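Side-chain contacts in AztD protein (Citrobacter koseri, PDB 6CMK), which serves as a periplasmic zinc chaperone that hands one zinc ion directly to the solute-binding protein AztC of the AztABCD zinc transport system: residues B[76-81]-B[147-152]; B[252-257]-B[273-278]; B[196-199]-B[205-208]; B[307-312]-B[375-380]. One frame throughout, in Å; residues are numbered along the deposited sequence.

How the contacts relate
AztD is a beta propeller whose strands form eight antiparallel sheets, or blades, and the four contacts sample its blades and the joints between them. Along the chain they follow in the order 1, 3, 2, 4. Contacts 1 and 4, with centres about 27 Å apart, are built alike: each joins the turn between the first two strands of one blade to the link between the third and fourth strands of the next. Contact 3 lies within one blade, whereas contact 2 tucks an interblade loop onto a hairpin. Centres of contacts 3 and 4 are about 39 Å apart, on opposite sides of the chain centre. All four lie in the scaffold, away from the zinc sites.

Contact 1 (B[76-81]-B[147-152]); sequences GATIFA and LGESAV
The carboxylate of E149 is the flat group that meets T78, whose OG1 donates a hydrogen bond of 2.8 Å to OE2 of E149. The hydroxyl reaches that oxygen from its anti side and stands 28° out of the carboxylate plane. OE2 takes a further hydrogen bond from S73 OG and so carries most of the anchoring of this buried acid, with only a weak bond from S75 OG at OE1. The other flat group, the F80 ring, meets that of F127, the two planes inclined by about 30°.

The side chains of T78 and E149 pass one another antiparallel, each reaching back along the other. E149 has its CG anti to the backbone N (chi1 -178°) and an extended chain beyond, a shape that carries the carboxylate from the helix start to the strand. The methyl of T78 lies against the same chain, with CG2 of T78 3.5 Å from OE2 of E149 and 3.9 Å from its CG, while CB of A77 approaches OE2 of E149 to 3.8 Å.

E149 opens the short helix 149-153, with G148 at the N-cap and V152 N bonded to G148 O. E256 of the second subunit packs on E149 and accepts a hydrogen bond from S150 N. Within the chain, V152 leans on strand 113-120, and L153 touches A77 and T78, so that the helix closing strand 143-148 is laid against the start of strand 78-83 in the preceding blade.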
loop_
_atom_site.group_PDB
_atom_site.type_symbol
_atom_site.label_atom_id
_atom_site.label_comp_id
_atom_site.label_asym_id
_atom_site.label_seq_id
_atom_site.Cartn_x
_atom_site.Cartn_y
_atom_site.Cartn_z
ATOM N N GLY B 76 -1.979 5.840 8.822
ATOM C CA GLY B 76 -2.510 5.501 10.120
ATOM C C GLY B 76 -1.625 5.857 11.295
ATOM O O GLY B 76 -1.981 5.535 12.434
ATOM N N ALA B 77 -0.486 6.509 11.067
ATOM C CA ALA B 77 0.414 6.794 12.172
ATOM C C ALA B 77 -0.018 8.018 12.969
ATOM O O ALA B 77 0.411 8.172 14.116
ATOM C CB ALA B 77 1.845 6.987 11.663
ATOM N N THR B 78 -0.858 8.887 12.403
ATOM C CA THR B 78 -1.295 10.088 13.105
ATOM C C THR B 78 -2.804 10.230 13.028
ATOM O O THR B 78 -3.428 9.851 12.031
ATOM C CB THR B 78 -0.632 11.349 12.539
ATOM O OG1 THR B 78 -0.943 11.488 11.152
ATOM C CG2 THR B 78 0.875 11.281 12.725
ATOM N N ILE B 79 -3.364 10.747 14.123
ATOM C CA ILE B 79 -4.763 11.113 14.276
ATOM C C ILE B 79 -4.791 12.610 14.536
ATOM O O ILE B 79 -4.039 13.102 15.380
ATOM C CB ILE B 79 -5.425 10.379 15.460
ATOM C CG1 ILE B 79 -5.214 8.867 15.389
ATOM C CG2 ILE B 79 -6.901 10.744 15.565
ATOM C CD1 ILE B 79 -5.815 8.236 14.192
ATOM N N PHE B 80 -5.641 13.328 13.821
ATOM C CA PHE B 80 -5.797 14.761 14.030
ATOM C C PHE B 80 -7.167 15.046 14.625
ATOM O O PHE B 80 -8.172 14.466 14.208
ATOM C CB PHE B 80 -5.585 15.523 12.721
ATOM C CG PHE B 80 -4.156 15.485 12.252
ATOM C CD1 PHE B 80 -3.674 14.391 11.569
ATOM C CD2 PHE B 80 -3.291 16.525 12.530
ATOM C CE1 PHE B 80 -2.349 14.344 11.149
ATOM C CE2 PHE B 80 -1.970 16.484 12.116
ATOM C CZ PHE B 80 -1.503 15.387 11.424
ATOM N N ALA B 81 -7.181 15.920 15.625
ATOM C CA ALA B 81 -8.379 16.246 16.391
ATOM C C ALA B 81 -8.675 17.724 16.154
ATOM O O ALA B 81 -8.030 18.603 16.741
ATOM C CB ALA B 81 -8.180 15.927 17.871
ATOM N N LEU B 147 1.449 21.077 5.674
ATOM C CA LEU B 147 2.562 20.498 6.409
ATOM C C LEU B 147 2.686 19.038 5.999
ATOM O O LEU B 147 2.022 18.580 5.066
ATOM C CB LEU B 147 2.371 20.658 7.913
ATOM C CG LEU B 147 1.073 20.122 8.506
ATOM C CD1 LEU B 147 1.350 19.721 9.926
ATOM C CD2 LEU B 147 -0.047 21.163 8.454
ATOM N N GLY B 148 3.574 18.319 6.680
ATOM C CA GLY B 148 3.852 16.939 6.338
ATOM C C GLY B 148 3.897 16.051 7.564
ATOM O O GLY B 148 4.355 16.455 8.625
ATOM N N GLU B 149 3.433 14.810 7.379
ATOM C CA GLU B 149 3.316 13.848 8.473
ATOM C C GLU B 149 4.671 13.403 9.009
ATOM O O GLU B 149 4.817 13.172 10.215
ATOM C CB GLU B 149 2.532 12.611 8.014
ATOM C CG GLU B 149 2.340 11.586 9.137
ATOM C CD GLU B 149 1.543 10.355 8.725
ATOM O OE1 GLU B 149 1.800 9.820 7.628
ATOM O OE2 GLU B 149 0.672 9.909 9.514
ATOM N N SER B 150 5.662 13.228 8.133
ATOM C CA SER B 150 6.966 12.774 8.601
ATOM C C SER B 150 7.561 13.776 9.579
ATOM O O SER B 150 8.063 13.400 10.646
ATOM C CB SER B 150 7.896 12.540 7.412
ATOM O OG SER B 150 9.212 12.239 7.848
ATOM N N ALA B 151 7.474 15.064 9.249
ATOM C CA ALA B 151 7.932 16.101 10.169
ATOM C C ALA B 151 7.135 16.081 11.468
ATOM O O ALA B 151 7.708 16.148 12.563
ATOM C CB ALA B 151 7.824 17.467 9.494
ATOM N N VAL B 152 5.811 15.970 11.369
ATOM C CA VAL B 152 4.965 15.968 12.558
ATOM C C VAL B 152 5.384 14.855 13.513
ATOM O O VAL B 152 5.508 15.063 14.725
ATOM C CB VAL B 152 3.489 15.829 12.151
ATOM C CG1 VAL B 152 2.585 15.727 13.383
ATOM C CG2 VAL B 152 3.101 16.986 11.252
#

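Contact 2 (B[252-257]-B[273-278])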
loop_
_atom_site.group_PDB
_atom_site.type_symbol
_atom_site.label_atom_id
_atom_site.label_comp_id
_atom_site.label_asym_id
_atom_site.label_seq_id
_atom_site.Cartn_x
_atom_site.Cartn_y
_atom_site.Cartn_z
ATOM N N LYS B 252 -27.508 12.542 -16.175
ATOM C CA LYS B 252 -28.829 13.040 -16.524
ATOM C C LYS B 252 -29.924 12.058 -16.143
ATOM O O LYS B 252 -31.101 12.437 -16.115
ATOM C CB LYS B 252 -28.876 13.333 -18.023
ATOM C CG LYS B 252 -27.838 14.352 -18.472
ATOM C CD LYS B 252 -28.156 15.736 -17.951
ATOM C CE LYS B 252 -29.224 16.381 -18.797
ATOM N NZ LYS B 252 -29.909 17.491 -18.080
ATOM N N THR B 253 -29.557 10.813 -15.854
ATOM C CA THR B 253 -30.479 9.801 -15.366
ATOM C C THR B 253 -30.794 9.953 -13.887
ATOM O O THR B 253 -31.659 9.234 -13.380
ATOM C CB THR B 253 -29.891 8.415 -15.610
ATOM O OG1 THR B 253 -28.582 8.345 -15.029
ATOM C CG2 THR B 253 -29.801 8.134 -17.100
ATOM N N LEU B 254 -30.116 10.856 -13.183
ATOM C CA LEU B 254 -30.417 11.047 -11.775
ATOM C C LEU B 254 -31.592 12.001 -11.601
ATOM O O LEU B 254 -31.808 12.891 -12.428
ATOM C CB LEU B 254 -29.215 11.610 -11.037
ATOM C CG LEU B 254 -28.022 10.676 -10.876
ATOM C CD1 LEU B 254 -26.844 11.460 -10.343
ATOM C CD2 LEU B 254 -28.359 9.520 -9.951
ATOM N N PRO B 255 -32.357 11.837 -10.521
ATOM C CA PRO B 255 -33.384 12.830 -10.184
ATOM C C PRO B 255 -32.731 14.114 -9.704
ATOM O O PRO B 255 -31.500 14.178 -9.624
ATOM C CB PRO B 255 -34.187 12.137 -9.078
ATOM C CG PRO B 255 -33.184 11.243 -8.413
ATOM C CD PRO B 255 -32.240 10.790 -9.493
ATOM N N GLU B 256 -33.518 15.134 -9.380
ATOM C CA GLU B 256 -32.925 16.387 -8.934
ATOM C C GLU B 256 -32.244 16.200 -7.585
ATOM O O GLU B 256 -32.725 15.468 -6.717
ATOM C CB GLU B 256 -33.971 17.507 -8.859
ATOM C CG GLU B 256 -35.318 17.152 -8.243
ATOM C CD GLU B 256 -36.342 18.252 -8.452
ATOM O OE1 GLU B 256 -37.030 18.631 -7.479
ATOM O OE2 GLU B 256 -36.451 18.750 -9.595
ATOM N N GLY B 257 -31.100 16.843 -7.432
ATOM C CA GLY B 257 -30.350 16.776 -6.197
ATOM C C GLY B 257 -28.906 17.146 -6.452
ATOM O O GLY B 257 -28.497 17.422 -7.580
ATOM N N GLY B 273 -21.676 9.770 -2.327
ATOM C CA GLY B 273 -22.126 11.059 -1.857
ATOM C C GLY B 273 -23.541 10.981 -1.337
ATOM O O GLY B 273 -24.299 10.078 -1.704
ATOM N N ASN B 274 -23.914 11.916 -0.471
ATOM C CA ASN B 274 -25.331 12.109 -0.253
ATOM C C ASN B 274 -25.948 12.720 -1.510
ATOM O O ASN B 274 -25.255 13.127 -2.445
ATOM C CB ASN B 274 -25.578 12.966 0.998
ATOM C CG ASN B 274 -25.117 14.407 0.849
ATOM O OD1 ASN B 274 -24.185 14.720 0.111
ATOM N ND2 ASN B 274 -25.772 15.299 1.581
ATOM N N TYR B 275 -27.276 12.742 -1.552
ATOM C CA TYR B 275 -27.976 13.236 -2.729
ATOM C C TYR B 275 -29.376 13.602 -2.287
ATOM O O TYR B 275 -30.364 13.046 -2.771
ATOM C CB TYR B 275 -27.984 12.190 -3.853
ATOM C CG TYR B 275 -28.193 12.789 -5.229
ATOM C CD1 TYR B 275 -27.198 13.545 -5.834
ATOM C CD2 TYR B 275 -29.381 12.597 -5.922
ATOM C CE1 TYR B 275 -27.380 14.103 -7.084
ATOM C CE2 TYR B 275 -29.575 13.148 -7.176
ATOM C CZ TYR B 275 -28.567 13.906 -7.755
ATOM O OH TYR B 275 -28.741 14.464 -9.002
ATOM N N GLY B 276 -29.454 14.550 -1.372
ATOM C CA GLY B 276 -30.643 14.754 -0.595
ATOM C C GLY B 276 -30.543 13.948 0.682
ATOM O O GLY B 276 -29.642 13.123 0.859
ATOM N N PRO B 277 -31.476 14.170 1.599
ATOM C CA PRO B 277 -31.311 13.624 2.956
ATOM C C PRO B 277 -31.536 12.119 3.067
ATOM O O PRO B 277 -31.058 11.524 4.043
ATOM C CB PRO B 277 -32.340 14.415 3.781
ATOM C CG PRO B 277 -33.308 14.973 2.784
ATOM C CD PRO B 277 -32.568 15.149 1.501
ATOM N N ASP B 278 -32.210 11.473 2.101
ATOM C CA ASP B 278 -32.474 10.038 2.195
ATOM C C ASP B 278 -32.008 9.287 0.949
ATOM O O ASP B 278 -32.464 8.171 0.692
ATOM C CB ASP B 278 -33.960 9.765 2.455
ATOM C CG ASP B 278 -34.858 10.237 1.320
ATOM O OD1 ASP B 278 -34.358 10.832 0.347
ATOM O OD2 ASP B 278 -36.083 10.005 1.409
HETATM O O HOH W 1 -32.583 13.716 -4.551
#
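G257 and Y275 bring the two backbones closest, their CA atoms 5.5 Å apart. G257 is almost fully extended but at positive phi (159°), a conformation suited to glycine, and its main chain lies flat over the tyrosine. Beside this crossing a water donates to both E256 O and Y275 O, tying the loop to the chain just past the end of strand 271-274.

Y275 carries nearly all of the side-chain contact. With its CG anti to the backbone N (chi1 -158°), the ring reaches in against the 252-257 loop, where CA of G257 makes a CH-pi contact 4.0 Å from the centroid of the Y275 ring. The phenol OH of Y275 donates to P255 O at 2.8 Å, almost straight in line with that carbonyl, and P255 O itself lies at the ring edge, near its plane. Face and hydroxyl are therefore held by nearby residues of one loop, which limits how the ring can rotate. L254 crosses at an angle near the phenol end, its CD1 4.0 Å from CZ of Y275, and CD of P255 sits 4.2 Å from CE2 of Y275. L293 and I281 support the tyrosine from within the blade.

Such loops are the interblade connections of a beta propeller: this one leaves strand 244-249 and enters strand 262-264, and the tyrosine comes from the hairpin between strands 271-274 and 279-283.

Contact 3 (B[196-199]-B[205-208])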
loop_
_atom_site.group_PDB
_atom_site.type_symbol
_atom_site.label_atom_id
_atom_site.label_comp_id
_atom_site.label_asym_id
_atom_site.label_seq_id
_atom_site.Cartn_x
_atom_site.Cartn_y
_atom_site.Cartn_z
ATOM N N ALA B 196 -12.968 25.797 -7.587
ATOM C CA ALA B 196 -11.665 25.451 -7.042
ATOM C C ALA B 196 -10.599 25.842 -8.049
ATOM O O ALA B 196 -10.866 25.959 -9.247
ATOM C CB ALA B 196 -11.550 23.957 -6.723
ATOM N N ARG B 197 -9.377 26.023 -7.554
ATOM C CA ARG B 197 -8.267 26.344 -8.434
ATOM C C ARG B 197 -6.983 25.715 -7.922
ATOM O O ARG B 197 -6.821 25.454 -6.727
ATOM C CB ARG B 197 -8.068 27.858 -8.574
ATOM C CG ARG B 197 -7.709 28.584 -7.283
ATOM C CD ARG B 197 -7.264 30.019 -7.576
ATOM N NE ARG B 197 -8.320 30.831 -8.174
ATOM C CZ ARG B 197 -9.003 31.790 -7.548
ATOM N NH1 ARG B 197 -8.762 32.092 -6.281
ATOM N NH2 ARG B 197 -9.941 32.466 -8.203
ATOM N N VAL B 198 -6.066 25.491 -8.851
ATOM C CA VAL B 198 -4.704 25.094 -8.515
ATOM C C VAL B 198 -3.923 26.337 -8.112
ATOM O O VAL B 198 -4.011 27.377 -8.774
ATOM C CB VAL B 198 -4.041 24.388 -9.709
ATOM C CG1 VAL B 198 -2.602 24.006 -9.374
ATOM C CG2 VAL B 198 -4.846 23.157 -10.132
ATOM N N VAL B 199 -3.165 26.240 -7.019
ATOM C CA VAL B 199 -2.195 27.266 -6.658
ATOM C C VAL B 199 -0.857 26.589 -6.391
ATOM O O VAL B 199 -0.806 25.417 -6.008
ATOM C CB VAL B 199 -2.642 28.099 -5.429
ATOM C CG1 VAL B 199 -3.951 28.824 -5.719
ATOM C CG2 VAL B 199 -2.750 27.228 -4.179
ATOM N N LYS B 205 -1.945 31.525 -8.496
ATOM C CA LYS B 205 -2.886 30.753 -9.293
ATOM C C LYS B 205 -2.171 30.088 -10.463
ATOM O O LYS B 205 -1.281 30.670 -11.088
ATOM C CB LYS B 205 -4.003 31.677 -9.784
ATOM C CG LYS B 205 -4.991 31.077 -10.768
ATOM C CD LYS B 205 -6.098 32.092 -11.077
ATOM C CE LYS B 205 -6.925 31.705 -12.298
ATOM N NZ LYS B 205 -8.124 32.575 -12.484
ATOM N N VAL B 206 -2.553 28.846 -10.750
ATOM C CA VAL B 206 -2.003 28.093 -11.871
ATOM C C VAL B 206 -3.154 27.732 -12.794
ATOM O O VAL B 206 -4.094 27.041 -12.378
ATOM C CB VAL B 206 -1.266 26.825 -11.406
ATOM C CG1 VAL B 206 -0.776 26.020 -12.608
ATOM C CG2 VAL B 206 -0.114 27.186 -10.481
ATOM N N GLY B 207 -3.080 28.185 -14.042
ATOM C CA GLY B 207 -4.081 27.796 -15.015
ATOM C C GLY B 207 -5.408 28.497 -14.774
ATOM O O GLY B 207 -5.467 29.639 -14.311
ATOM N N ASP B 208 -6.492 27.791 -15.088
ATOM C CA ASP B 208 -7.829 28.365 -15.065
ATOM C C ASP B 208 -8.619 27.886 -13.853
ATOM O O ASP B 208 -8.448 26.762 -13.373
ATOM C CB ASP B 208 -8.604 28.007 -16.334
ATOM C CG ASP B 208 -7.999 28.624 -17.575
ATOM O OD1 ASP B 208 -7.353 29.685 -17.457
ATOM O OD2 ASP B 208 -8.175 28.048 -18.668
HETATM O O HOH W 2 -6.390 26.121 -11.809
#
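A beta hairpin within one propeller blade brings V198 against V206 and V199 against K205, the chain running out along strand 195-200 and back through the weakly bonded 205-206. V206 N donates to V198 O over 2.9 Å, with an N-H...O angle of 160°. The same oxygen of V198 receives a CA-H...O contact from CA of K205 at 3.6 Å. V199 and K205 form an antiparallel non-hydrogen-bonded pair, their CA atoms 4.4 Å apart.

Beyond this point the returning strand parts from its partner. A water accepts from V198 N and donates to V206 O and D208 O, standing between the backbones where a direct ladder does not continue. The chain turns a corner at G207, which has positive phi, and strand 208-211 then pairs again with 195-200.

On one face of the hairpin, V198 and V206 cross at an angle, CG1 of V198 meeting CB of V206 at 3.7 Å, and Y178 of the neighbouring strand touches both valines. K205, on the other side, is stretched throughout and crosses R197 at about a right angle. Both reach one acid: R197 NE and K205 NZ each make a salt bridge to OD1 of D209, which probably offsets the two positive charges. R197 gets there by a bend, with chi3 at 63°. The crossing itself is close: CD of R197 lies 4.1 Å from CG of K205. Next along the arginine, NE of R197 lies 3.9 Å from CD of K205.

Contact 4 (B[307-312]-B[375-380])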
loop_
_atom_site.group_PDB
_atom_site.type_symbol
_atom_site.label_atom_id
_atom_site.label_comp_id
_atom_site.label_asym_id
_atom_site.label_seq_id
_atom_site.Cartn_x
_atom_site.Cartn_y
_atom_site.Cartn_z
ATOM N N PRO B 307 -12.594 -0.485 4.523
ATOM C CA PRO B 307 -11.256 -0.476 3.914
ATOM C C PRO B 307 -10.696 -1.857 3.665
ATOM O O PRO B 307 -9.798 -2.001 2.824
ATOM C CB PRO B 307 -10.412 0.278 4.949
ATOM C CG PRO B 307 -11.101 0.031 6.250
ATOM C CD PRO B 307 -12.565 -0.086 5.940
ATOM N N VAL B 308 -11.198 -2.867 4.365
ATOM C CA VAL B 308 -10.704 -4.235 4.254
ATOM C C VAL B 308 -11.464 -5.015 3.187
ATOM O O VAL B 308 -10.862 -5.714 2.366
ATOM C CB VAL B 308 -10.794 -4.921 5.637
ATOM C CG1 VAL B 308 -10.364 -6.384 5.547
ATOM C CG2 VAL B 308 -9.947 -4.193 6.660
ATOM N N ARG B 309 -12.798 -4.935 3.198
ATOM C CA ARG B 309 -13.644 -5.575 2.191
ATOM C C ARG B 309 -14.078 -4.488 1.210
ATOM O O ARG B 309 -15.093 -3.818 1.389
ATOM C CB ARG B 309 -14.826 -6.284 2.843
ATOM C CG ARG B 309 -14.414 -7.433 3.757
ATOM C CD ARG B 309 -15.349 -7.568 4.954
ATOM N NE ARG B 309 -15.068 -6.487 5.898
ATOM C CZ ARG B 309 -14.142 -6.545 6.852
ATOM N NH1 ARG B 309 -13.426 -7.659 7.044
ATOM N NH2 ARG B 309 -13.948 -5.494 7.633
ATOM N N ALA B 310 -13.302 -4.336 0.141
ATOM C CA ALA B 310 -13.470 -3.204 -0.762
ATOM C C ALA B 310 -14.823 -3.161 -1.459
ATOM O O ALA B 310 -15.204 -2.098 -1.952
ATOM C CB ALA B 310 -12.376 -3.220 -1.833
ATOM N N LYS B 311 -15.540 -4.277 -1.558
ATOM C CA LYS B 311 -16.816 -4.232 -2.252
ATOM C C LYS B 311 -17.934 -3.609 -1.418
ATOM O O LYS B 311 -19.040 -3.454 -1.938
ATOM C CB LYS B 311 -17.232 -5.638 -2.686
ATOM C CG LYS B 311 -17.495 -6.606 -1.553
ATOM C CD LYS B 311 -18.282 -7.824 -2.016
ATOM C CE LYS B 311 -17.612 -8.561 -3.163
ATOM N NZ LYS B 311 -18.600 -8.951 -4.201
ATOM N N PHE B 312 -17.681 -3.247 -0.163
ATOM C CA PHE B 312 -18.744 -2.836 0.745
ATOM C C PHE B 312 -18.499 -1.444 1.314
ATOM O O PHE B 312 -17.356 -1.012 1.499
ATOM C CB PHE B 312 -18.893 -3.832 1.895
ATOM C CG PHE B 312 -19.454 -5.157 1.464
ATOM C CD1 PHE B 312 -20.723 -5.234 0.926
ATOM C CD2 PHE B 312 -18.713 -6.319 1.586
ATOM C CE1 PHE B 312 -21.250 -6.440 0.516
ATOM C CE2 PHE B 312 -19.233 -7.534 1.178
ATOM C CZ PHE B 312 -20.504 -7.593 0.643
ATOM N N LEU B 375 -20.003 -5.097 15.686
ATOM C CA LEU B 375 -20.603 -6.087 14.805
ATOM C C LEU B 375 -19.525 -6.839 14.046
ATOM O O LEU B 375 -18.510 -6.265 13.650
ATOM C CB LEU B 375 -21.543 -5.448 13.781
ATOM C CG LEU B 375 -22.746 -4.692 14.335
ATOM C CD1 LEU B 375 -22.429 -3.207 14.523
ATOM C CD2 LEU B 375 -23.923 -4.887 13.400
ATOM N N ASP B 376 -19.783 -8.121 13.802
ATOM C CA ASP B 376 -18.957 -8.880 12.875
ATOM C C ASP B 376 -19.275 -8.427 11.456
ATOM O O ASP B 376 -20.443 -8.370 11.059
ATOM C CB ASP B 376 -19.216 -10.376 13.041
ATOM C CG ASP B 376 -18.415 -11.214 12.058
ATOM O OD1 ASP B 376 -17.206 -11.409 12.294
ATOM O OD2 ASP B 376 -18.991 -11.663 11.047
ATOM N N ALA B 377 -18.241 -8.100 10.680
ATOM C CA ALA B 377 -18.494 -7.444 9.401
ATOM C C ALA B 377 -19.176 -8.369 8.403
ATOM O O ALA B 377 -20.020 -7.917 7.621
ATOM C CB ALA B 377 -17.193 -6.914 8.802
ATOM N N THR B 378 -18.831 -9.650 8.404
ATOM C CA THR B 378 -19.349 -10.538 7.372
ATOM C C THR B 378 -20.721 -11.090 7.730
ATOM O O THR B 378 -21.603 -11.144 6.866
ATOM C CB THR B 378 -18.351 -11.670 7.108
ATOM O OG1 THR B 378 -18.098 -12.392 8.318
ATOM C CG2 THR B 378 -17.038 -11.100 6.566
ATOM N N SER B 379 -20.934 -11.461 8.995
ATOM C CA SER B 379 -22.255 -11.899 9.436
ATOM C C SER B 379 -23.193 -10.723 9.667
ATOM O O SER B 379 -24.418 -10.889 9.634
ATOM C CB SER B 379 -22.147 -12.723 10.721
ATOM O OG SER B 379 -21.970 -11.892 11.853
ATOM N N PHE B 380 -22.642 -9.539 9.917
ATOM C CA PHE B 380 -23.443 -8.335 10.086
ATOM C C PHE B 380 -24.361 -8.463 11.296
ATOM O O PHE B 380 -25.522 -8.040 11.269
ATOM C CB PHE B 380 -24.236 -8.024 8.817
ATOM C CG PHE B 380 -24.356 -6.557 8.524
ATOM C CD1 PHE B 380 -23.229 -5.800 8.253
ATOM C CD2 PHE B 380 -25.594 -5.938 8.488
ATOM C CE1 PHE B 380 -23.335 -4.456 7.968
ATOM C CE2 PHE B 380 -25.702 -4.590 8.199
ATOM C CZ PHE B 380 -24.573 -3.850 7.941
#
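R309 and A377 meet face on: the methyl of A377 sits 3.5 Å above the guanidinium plane of R309, displaced toward its rim. CB of A377 is 3.6 Å from NE of R309 and equally near CZ. On the opposite face lies CB of V308, so the flat group is sandwiched between two small aliphatic surfaces. Farther back along the arginine, CD of R309 touches CG2 of T378 at 4.2 Å.

Polar partners fix the rotation of the guanidinium within that sandwich. NE of R309 forms a salt bridge with OD2 of D306, NH2 bonds to D359 O and NH1 to N360 OD1. Kinks at chi2 (146°) and chi3 (-74°) fold the chain so that the guanidinium plane faces A377.

In propeller terms, R309 belongs to the turn between strands 300-305 and 312-317, whereas A377 begins the link between strands 371-376 and 381-387 of the following blade; the arginine therefore spans a blade-to-blade seam.

Each loop is shaped from within. R309 opens a type I beta turn closed by F312 N on R309 O. In the other loop D376 makes an Asx motif: its OD2 accepts from S379 N at 2.8 Å, almost in line with its C-O bond and with an angle of 168° at the hydrogen. A backbone bond from A377 to N360 ties the alanine to the same stretch that holds the arginine. Outermost, P307 O bonds to S343 OG of the second subunit.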